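Local coordinates for protein L-tyrosine isonitrile synthase (PDB 3E59) that makes the isonitrile group on L-tyrosine, taking the carbon atom from C2 of ribulose 5-phosphate, in the biosynthesis of paerucumarin, at residues Leu197-Arg200 against Ala201-Phe205; Gly210-Pro213 against Asp214-Gly217; Gln216-Lys219 against Thr220-Gln223. All blocks are in the same frame, centred on the assembly; numbering follows the deposited sequence.

From the N-terminal side the chain first passes contact 1, two successive turns in the middle of helix 193-210. That helix ends at Gly210, and contact 2 is the tight turn that follows, reversing the chain at residues 212-215. Contact 3 begins on Gln216 and Gly217, the residues that end contact 2, and starts the long helix 219-247. The three are therefore in series; none crosses another. The second helix returns alongside the first: Gln223 NE2 of contact 3 lies 3.8 Å from Thr203 CG2 of contact 1, while Leu222 packs against Gly210 and Leu211 of contact 2, so together they make a helical hairpin.

Contact 1: residues Leu197-Arg200 against Ala201-Phe205; sequences LLYR and AITRF
Thr203 turns its hydroxyl back along the helix, OG1 beside its own backbone N (chi1 -57°), while Tyr199 sends its ring out with CG anti to the backbone N (chi1 -179°); between them these torsions set OG1 above the ring. This is the i to i+4 contact of an alpha helix, here the middle of helix 193-210. Tyr199 O is gripped twice by the same residue, by Thr203 N at 3.0 Å and by Thr203 OG1 at 2.7 Å. The two donors come from opposite faces of the carbonyl plane, the hydroxyl 36° out of it. The buried hydroxyl thus finds its acceptor inside its own helix, and the threonine is fixed about chi1. Seen from the tyrosine, OG1 of Thr203 sits over the centre of one ring face, 3.8 Å above the plane. The far end of that ring is held by the next helix: Tyr199 OH is hydrogen-bonded to Lys227 O, and the ring stacks with that of Tyr231.

One residue earlier in each turn the contact becomes apolar. Leu198 and Ile202 run alongside each other in the same direction, and both rest on Ile234 of helix 219-247. Their backbones are joined by a nearly straight bond from Ile202 N to Leu198 O, 2.9 Å long. The closest approach of the two side chains is made by one leucine methyl, Leu198 CD1, 3.8 Å from Ile202 CG1.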
ATOM      1  N   LEU A 197      14.964   6.722   4.907  1.00 30.70           N
ATOM      2  CA  LEU A 197      14.591   5.314   4.934  1.00 31.36           C
ATOM      3  C   LEU A 197      13.572   5.028   3.852  1.00 32.43           C
ATOM      4  O   LEU A 197      13.666   4.005   3.185  1.00 30.33           O
ATOM      5  CB  LEU A 197      14.072   4.868   6.323  1.00 30.83           C
ATOM      6  CG  LEU A 197      15.094   4.753   7.471  1.00 31.98           C
ATOM      7  CD1 LEU A 197      14.422   4.328   8.774  1.00 31.38           C
ATOM      8  CD2 LEU A 197      16.243   3.790   7.119  1.00 29.40           C
ATOM      9  N   LEU A 198      12.616   5.947   3.678  1.00 31.99           N
ATOM     10  CA  LEU A 198      11.648   5.881   2.587  1.00 33.19           C
ATOM     11  C   LEU A 198      12.319   5.972   1.225  1.00 33.62           C
ATOM     12  O   LEU A 198      12.100   5.127   0.367  1.00 34.19           O
ATOM     13  CB  LEU A 198      10.591   6.991   2.720  1.00 35.29           C
ATOM     14  CG  LEU A 198       9.539   7.033   1.605  1.00 34.44           C
ATOM     15  CD1 LEU A 198       8.684   5.772   1.578  1.00 35.69           C
ATOM     16  CD2 LEU A 198       8.660   8.295   1.708  1.00 34.31           C
ATOM     17  N   TYR A 199      13.115   7.015   1.019  1.00 30.98           N
ATOM     18  CA  TYR A 199      13.844   7.166  -0.230  1.00 33.65           C
ATOM     19  C   TYR A 199      14.608   5.863  -0.615  1.00 33.50           C
ATOM     20  O   TYR A 199      14.530   5.408  -1.758  1.00 32.10           O
ATOM     21  CB  TYR A 199      14.780   8.398  -0.179  1.00 30.70           C
ATOM     22  CG  TYR A 199      15.536   8.608  -1.473  1.00 33.27           C
ATOM     23  CD1 TYR A 199      16.904   8.347  -1.552  1.00 32.00           C
ATOM     24  CD2 TYR A 199      14.871   9.017  -2.639  1.00 30.28           C
ATOM     25  CE1 TYR A 199      17.590   8.507  -2.741  1.00 31.89           C
ATOM     26  CE2 TYR A 199      15.556   9.177  -3.837  1.00 29.53           C
ATOM     27  CZ  TYR A 199      16.905   8.920  -3.879  1.00 31.47           C
ATOM     28  OH  TYR A 199      17.599   9.082  -5.059  1.00 35.51           O
ATOM     29  N   ARG A 200      15.317   5.267   0.341  1.00 35.37           N
ATOM     30  CA  ARG A 200      16.066   4.014   0.098  1.00 38.12           C
ATOM     31  C   ARG A 200      15.162   2.851  -0.297  1.00 36.88           C
ATOM     32  O   ARG A 200      15.514   2.053  -1.174  1.00 36.47           O
ATOM     33  CB  ARG A 200      17.000   3.643   1.282  1.00 38.63           C
ATOM     34  CG  ARG A 200      17.757   2.283   1.115  1.00 41.71           C
ATOM     35  CD  ARG A 200      19.176   2.267   1.704  1.00 46.09           C
ATOM     36  NE  ARG A 200      19.254   1.594   3.005  1.00 53.48           N
ATOM     37  CZ  ARG A 200      20.038   0.548   3.304  1.00 53.72           C
ATOM     38  NH1 ARG A 200      20.844  -0.001   2.401  1.00 52.01           N
ATOM     39  NH2 ARG A 200      20.014   0.047   4.534  1.00 54.10           N
ATOM     40  N   ALA A 201      13.994   2.768   0.334  1.00 35.49           N
ATOM     41  CA  ALA A 201      13.054   1.683   0.072  1.00 35.31           C
ATOM     42  C   ALA A 201      12.409   1.789  -1.308  1.00 36.55           C
ATOM     43  O   ALA A 201      12.331   0.798  -2.062  1.00 37.86           O
ATOM     44  CB  ALA A 201      11.997   1.650   1.141  1.00 36.59           C
ATOM     45  N   ILE A 202      11.950   2.992  -1.641  1.00 35.88           N
ATOM     46  CA  ILE A 202      11.367   3.253  -2.950  1.00 35.51           C
ATOM     47  C   ILE A 202      12.389   3.031  -4.070  1.00 34.69           C
ATOM     48  O   ILE A 202      12.041   2.517  -5.126  1.00 37.26           O
ATOM     49  CB  ILE A 202      10.751   4.673  -3.045  1.00 35.73           C
ATOM     50  CG1 ILE A 202       9.674   4.889  -1.952  1.00 37.04           C
ATOM     51  CG2 ILE A 202      10.200   4.933  -4.460  1.00 34.63           C
ATOM     52  CD1 ILE A 202       8.547   3.786  -1.859  1.00 36.06           C
ATOM     53  N   THR A 203      13.637   3.428  -3.841  1.00 35.18           N
ATOM     54  CA  THR A 203      14.724   3.145  -4.790  1.00 33.74           C
ATOM     55  C   THR A 203      14.839   1.629  -4.995  1.00 33.19           C
ATOM     56  O   THR A 203      14.928   1.151  -6.126  1.00 34.47           O
ATOM     57  CB  THR A 203      16.065   3.725  -4.307  1.00 32.37           C
ATOM     58  OG1 THR A 203      15.929   5.138  -4.099  1.00 32.77           O
ATOM     59  CG2 THR A 203      17.180   3.477  -5.336  1.00 27.79           C
ATOM     60  N   ARG A 204      14.791   0.879  -3.899  1.00 33.68           N
ATOM     61  CA  ARG A 204      14.912  -0.573  -3.986  1.00 36.24           C
ATOM     62  C   ARG A 204      13.797  -1.236  -4.798  1.00 36.63           C
ATOM     63  O   ARG A 204      14.083  -2.158  -5.565  1.00 35.61           O
ATOM     64  CB  ARG A 204      15.060  -1.215  -2.600  1.00 38.75           C
ATOM     65  CG  ARG A 204      15.428  -2.706  -2.659  1.00 38.03           C
ATOM     66  CD  ARG A 204      15.599  -3.329  -1.282  1.00 41.15           C
ATOM     67  NE  ARG A 204      14.340  -3.374  -0.535  1.00 45.59           N
ATOM     68  CZ  ARG A 204      14.017  -2.528   0.446  1.00 47.54           C
ATOM     69  NH1 ARG A 204      14.867  -1.564   0.795  1.00 48.22           N
ATOM     70  NH2 ARG A 204      12.848  -2.640   1.074  1.00 44.99           N
ATOM     71  N   PHE A 205      12.545  -0.773  -4.643  1.00 39.06           N
ATOM     72  CA  PHE A 205      11.419  -1.309  -5.425  1.00 38.21           C
ATOM     73  C   PHE A 205      11.647  -1.063  -6.912  1.00 36.97           C
ATOM     74  O   PHE A 205      11.450  -1.949  -7.734  1.00 37.02           O
ATOM     75  CB  PHE A 205      10.072  -0.646  -5.079  1.00 45.13           C
ATOM     76  CG  PHE A 205       9.634  -0.785  -3.643  1.00 46.64           C
ATOM     77  CD1 PHE A 205      10.175  -1.741  -2.799  1.00 47.91           C
ATOM     78  CD2 PHE A 205       8.623   0.043  -3.153  1.00 49.46           C
ATOM     79  CE1 PHE A 205       9.740  -1.851  -1.483  1.00 49.66           C
ATOM     80  CE2 PHE A 205       8.176  -0.064  -1.825  1.00 49.75           C
ATOM     81  CZ  PHE A 205       8.734  -1.007  -0.999  1.00 48.49           C
TER

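Contact 2: residues Gly210-Pro213 against Asp214-Gly217; sequences GLTP and DYQG
The backbone bond that closes this turn is short and bent: Tyr215 N gives its hydrogen to Thr212 O across only 2.6 Å, from a position 51° above the carbonyl plane. It is the i+3 to i bond of a type I beta turn, Thr212 to Tyr215, with Pro213 and Asp214 at the two corners. The turn follows directly on an inverse gamma turn centred on Leu211, the first residue to leave helical geometry after helix 193-210. The chain thus folds back twice in a few residues on its way to helix 219-247.

Side chains gather at the mouth of the turn. Thr212 holds OG1 between its backbone N and carbonyl carbon (chi1 57°), which puts the hydroxyl beside both the aspartate and the tyrosine. From there Thr212 OG1 makes a weak hydrogen bond to Asp214 OD1 at 3.3 Å, bridging the residues before and after the proline. Thr212 OG1 also lies 3.3 Å from Tyr215 CB, where the threonine side chain lies roughly perpendicular to that of the tyrosine.

Beyond CB the tyrosine leads away from the turn. Its ring approaches the end of the preceding helix obliquely, with Tyr215 CG 3.8 Å from Gly210 O, and touches Leu222 at the start of the next one. Tyr215 OH is hydrogen-bonded to Ser218 O, which ties the ring to the chain just ahead of that helix. Asn73, from another loop, donates through ND2 to Leu211 O and also touches Thr212 and Pro213. Just past the turn, the chain bends back over the tyrosine: Gly217 N sits 3.5 Å above the plane of the Tyr215 ring, over its centre.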
ATOM      1  N   GLY A 210      13.401  -3.362 -12.177  1.00 35.00           N
ATOM      2  CA  GLY A 210      14.215  -3.347 -13.395  1.00 35.23           C
ATOM      3  C   GLY A 210      15.157  -4.533 -13.525  1.00 37.51           C
ATOM      4  O   GLY A 210      15.645  -4.829 -14.615  1.00 39.35           O
ATOM      5  N   LEU A 211      15.415  -5.206 -12.407  1.00 38.93           N
ATOM      6  CA  LEU A 211      16.280  -6.379 -12.372  1.00 40.94           C
ATOM      7  C   LEU A 211      15.534  -7.613 -12.838  1.00 41.09           C
ATOM      8  O   LEU A 211      15.371  -8.561 -12.075  1.00 41.22           O
ATOM      9  CB  LEU A 211      16.779  -6.640 -10.951  1.00 43.55           C
ATOM     10  CG  LEU A 211      18.227  -6.359 -10.564  1.00 46.75           C
ATOM     11  CD1 LEU A 211      18.461  -6.972  -9.185  1.00 47.44           C
ATOM     12  CD2 LEU A 211      19.230  -6.910 -11.578  1.00 44.74           C
ATOM     13  N   THR A 212      15.072  -7.589 -14.083  1.00 42.82           N
ATOM     14  CA  THR A 212      14.382  -8.727 -14.678  1.00 46.39           C
ATOM     15  C   THR A 212      15.384  -9.883 -14.815  1.00 49.26           C
ATOM     16  O   THR A 212      16.527  -9.646 -15.180  1.00 49.65           O
ATOM     17  CB  THR A 212      13.762  -8.345 -16.045  1.00 44.67           C
ATOM     18  OG1 THR A 212      14.781  -7.857 -16.925  1.00 47.04           O
ATOM     19  CG2 THR A 212      12.716  -7.245 -15.867  1.00 44.34           C
ATOM     20  N   PRO A 213      14.973 -11.131 -14.489  1.00 52.69           N
ATOM     21  CA  PRO A 213      15.903 -12.282 -14.585  1.00 53.78           C
ATOM     22  C   PRO A 213      16.677 -12.336 -15.912  1.00 55.05           C
ATOM     23  O   PRO A 213      17.796 -12.853 -15.959  1.00 55.51           O
ATOM     24  CB  PRO A 213      14.981 -13.509 -14.451  1.00 53.57           C
ATOM     25  CG  PRO A 213      13.560 -12.977 -14.482  1.00 53.18           C
ATOM     26  CD  PRO A 213      13.639 -11.550 -14.017  1.00 53.20           C
ATOM     27  N   ASP A 214      16.067 -11.784 -16.962  1.00 55.77           N
ATOM     28  CA  ASP A 214      16.647 -11.700 -18.299  1.00 54.61           C
ATOM     29  C   ASP A 214      17.527 -10.455 -18.522  1.00 53.98           C
ATOM     30  O   ASP A 214      18.235 -10.376 -19.534  1.00 54.43           O
ATOM     31  CB  ASP A 214      15.532 -11.744 -19.351  1.00 56.71           C
ATOM     32  CG  ASP A 214      14.588 -10.553 -19.260  1.00 58.66           C
ATOM     33  OD1 ASP A 214      13.624 -10.595 -18.454  1.00 60.56           O
ATOM     34  OD2 ASP A 214      14.807  -9.575 -20.007  1.00 59.99           O
ATOM     35  N   TYR A 215      17.469  -9.492 -17.596  1.00 49.33           N
ATOM     36  CA  TYR A 215      18.277  -8.255 -17.673  1.00 45.68           C
ATOM     37  C   TYR A 215      19.759  -8.591 -17.714  1.00 45.07           C
ATOM     38  O   TYR A 215      20.265  -9.297 -16.846  1.00 47.16           O
ATOM     39  CB  TYR A 215      17.976  -7.309 -16.485  1.00 41.50           C
ATOM     40  CG  TYR A 215      18.673  -5.953 -16.538  1.00 40.52           C
ATOM     41  CD1 TYR A 215      18.216  -4.943 -17.382  1.00 40.71           C
ATOM     42  CD2 TYR A 215      19.780  -5.683 -15.741  1.00 38.48           C
ATOM     43  CE1 TYR A 215      18.855  -3.700 -17.440  1.00 39.47           C
ATOM     44  CE2 TYR A 215      20.411  -4.449 -15.784  1.00 38.06           C
ATOM     45  CZ  TYR A 215      19.945  -3.463 -16.638  1.00 38.95           C
ATOM     46  OH  TYR A 215      20.574  -2.238 -16.698  1.00 40.75           O
ATOM     47  N   GLN A 216      20.453  -8.084 -18.727  1.00 45.16           N
ATOM     48  CA  GLN A 216      21.883  -8.346 -18.863  1.00 45.97           C
ATOM     49  C   GLN A 216      22.704  -7.065 -18.902  1.00 43.22           C
ATOM     50  O   GLN A 216      23.901  -7.104 -19.159  1.00 43.56           O
ATOM     51  CB  GLN A 216      22.166  -9.228 -20.092  1.00 48.50           C
ATOM     52  CG  GLN A 216      21.795 -10.704 -19.901  1.00 53.95           C
ATOM     53  CD  GLN A 216      22.829 -11.492 -19.092  1.00 56.75           C
ATOM     54  OE1 GLN A 216      24.023 -11.485 -19.404  1.00 58.48           O
ATOM     55  NE2 GLN A 216      22.367 -12.182 -18.053  1.00 57.61           N
ATOM     56  N   GLY A 217      22.062  -5.932 -18.625  1.00 40.27           N
ATOM     57  CA  GLY A 217      22.751  -4.650 -18.614  1.00 39.22           C
ATOM     58  C   GLY A 217      23.462  -4.342 -17.309  1.00 38.42           C
ATOM     59  O   GLY A 217      23.562  -5.189 -16.426  1.00 39.93           O
TER

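Contact 3: residues Gln216-Lys219 against Thr220-Gln223; sequences QGSK and TALQ. With PO4 (phosphate ion), chain F.
One phosphate oxygen, O4, is held twice by Thr220: its hydroxyl OG1 lies 2.5 Å away, a short bond, and its backbone N 2.9 Å. The anion sits at the N terminus of helix 219-247, whose N-cap is Ser218, and takes up backbone N-H groups of the first turn. Thr220 can use both donors because OG1 stands beside its own backbone N (chi1 -51°). Lys219 N reaches a second phosphate oxygen, O3, at 2.9 Å and almost straight, with an angle of 173° at the hydrogen. The positive end of the helix dipole would be expected to favour an anion here. The ion probably comes from the crystallisation liquor.

Ser218 works in two directions. Its OG, anti to the backbone N (chi1 166°), donates to phosphate O2 at 3.0 Å and accepts from Ala221 N at 3.1 Å, the capping bond. The serine hydroxyl therefore links the ion to the helix end, and it also lies against the methyl of Ala221. The lysine side chain runs past the phosphate with its aliphatic part, Lys219 CB lying 3.5 Å from phosphate O4, and touches Tyr207 of helix 193-210.

Regular helical bonding starts at once. Ser218 O accepts from Leu222 N, a donor that stands above the carbonyl plane of the serine. Leu222 packs on Tyr207 of helix 193-210 and on Leu211 in the loop after it. One residue on, Gln223 N meets Lys219 O at 2.9 Å, nearly in line with the C=O bond.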
ATOM      1  N   GLN A 216      20.453  -8.084 -18.727  1.00 45.16           N
ATOM      2  CA  GLN A 216      21.883  -8.346 -18.863  1.00 45.97           C
ATOM      3  C   GLN A 216      22.704  -7.065 -18.902  1.00 43.22           C
ATOM      4  O   GLN A 216      23.901  -7.104 -19.159  1.00 43.56           O
ATOM      5  CB  GLN A 216      22.166  -9.228 -20.092  1.00 48.50           C
ATOM      6  CG  GLN A 216      21.795 -10.704 -19.901  1.00 53.95           C
ATOM      7  CD  GLN A 216      22.829 -11.492 -19.092  1.00 56.75           C
ATOM      8  OE1 GLN A 216      24.023 -11.485 -19.404  1.00 58.48           O
ATOM      9  NE2 GLN A 216      22.367 -12.182 -18.053  1.00 57.61           N
ATOM     10  N   GLY A 217      22.062  -5.932 -18.625  1.00 40.27           N
ATOM     11  CA  GLY A 217      22.751  -4.650 -18.614  1.00 39.22           C
ATOM     12  C   GLY A 217      23.462  -4.342 -17.309  1.00 38.42           C
ATOM     13  O   GLY A 217      23.562  -5.189 -16.426  1.00 39.93           O
ATOM     14  N   SER A 218      23.949  -3.112 -17.195  1.00 37.55           N
ATOM     15  CA  SER A 218      24.645  -2.640 -16.007  1.00 39.92           C
ATOM     16  C   SER A 218      23.729  -2.493 -14.788  1.00 39.93           C
ATOM     17  O   SER A 218      22.666  -1.861 -14.860  1.00 40.61           O
ATOM     18  CB  SER A 218      25.329  -1.312 -16.316  1.00 38.19           C
ATOM     19  OG  SER A 218      25.751  -0.660 -15.132  1.00 43.59           O
ATOM     20  N   LYS A 219      24.145  -3.081 -13.669  1.00 40.52           N
ATOM     21  CA  LYS A 219      23.397  -2.952 -12.415  1.00 43.08           C
ATOM     22  C   LYS A 219      23.548  -1.559 -11.838  1.00 39.92           C
ATOM     23  O   LYS A 219      22.587  -0.966 -11.387  1.00 40.18           O
ATOM     24  CB  LYS A 219      23.816  -4.014 -11.395  1.00 43.76           C
ATOM     25  CG  LYS A 219      23.365  -5.416 -11.762  1.00 45.40           C
ATOM     26  CD  LYS A 219      23.705  -6.428 -10.672  1.00 47.92           C
ATOM     27  CE  LYS A 219      25.203  -6.734 -10.636  1.00 52.32           C
ATOM     28  NZ  LYS A 219      25.480  -7.909  -9.759  1.00 55.16           N
ATOM     29  N   THR A 220      24.763  -1.034 -11.898  1.00 42.23           N
ATOM     30  CA  THR A 220      25.074   0.328 -11.467  1.00 42.83           C
ATOM     31  C   THR A 220      24.213   1.397 -12.158  1.00 42.67           C
ATOM     32  O   THR A 220      23.770   2.351 -11.512  1.00 43.57           O
ATOM     33  CB  THR A 220      26.571   0.629 -11.699  1.00 43.56           C
ATOM     34  OG1 THR A 220      27.351  -0.418 -11.115  1.00 46.27           O
ATOM     35  CG2 THR A 220      26.976   1.957 -11.077  1.00 45.30           C
ATOM     36  N   ALA A 221      23.993   1.230 -13.461  1.00 40.87           N
ATOM     37  CA  ALA A 221      23.168   2.142 -14.243  1.00 39.00           C
ATOM     38  C   ALA A 221      21.697   2.017 -13.860  1.00 39.10           C
ATOM     39  O   ALA A 221      20.974   3.019 -13.840  1.00 40.69           O
ATOM     40  CB  ALA A 221      23.345   1.876 -15.723  1.00 41.53           C
ATOM     41  N   LEU A 222      21.263   0.788 -13.558  1.00 35.15           N
ATOM     42  CA  LEU A 222      19.914   0.531 -13.081  1.00 32.99           C
ATOM     43  C   LEU A 222      19.684   1.208 -11.733  1.00 33.46           C
ATOM     44  O   LEU A 222      18.641   1.834 -11.522  1.00 35.84           O
ATOM     45  CB  LEU A 222      19.646  -0.973 -12.976  1.00 33.75           C
ATOM     46  CG  LEU A 222      18.208  -1.463 -12.791  1.00 35.45           C
ATOM     47  CD1 LEU A 222      17.362  -1.122 -14.006  1.00 37.79           C
ATOM     48  CD2 LEU A 222      18.177  -2.969 -12.522  1.00 35.55           C
ATOM     49  N   GLN A 223      20.659   1.097 -10.836  1.00 31.53           N
ATOM     50  CA  GLN A 223      20.558   1.718  -9.506  1.00 36.45           C
ATOM     51  C   GLN A 223      20.467   3.253  -9.573  1.00 36.00           C
ATOM     52  O   GLN A 223      19.665   3.873  -8.865  1.00 34.72           O
ATOM     53  CB  GLN A 223      21.708   1.251  -8.604  1.00 41.03           C
ATOM     54  CG  GLN A 223      21.894   2.033  -7.295  1.00 46.95           C
ATOM     55  CD  GLN A 223      20.822   1.746  -6.233  1.00 50.47           C
ATOM     56  OE1 GLN A 223      19.960   0.879  -6.399  1.00 50.72           O
ATOM     57  NE2 GLN A 223      20.882   2.491  -5.132  1.00 51.35           N
TER
HETATM   58  P   PO4 F 330      27.567  -3.577 -13.054  1.00 82.60           P
HETATM   59  O1  PO4 F 330      28.884  -4.224 -12.680  1.00 82.63           O
HETATM   60  O2  PO4 F 330      27.792  -2.614 -14.199  1.00 82.54           O
HETATM   61  O3  PO4 F 330      26.562  -4.633 -13.469  1.00 81.14           O
HETATM   62  O4  PO4 F 330      27.036  -2.821 -11.858  1.00 82.59           O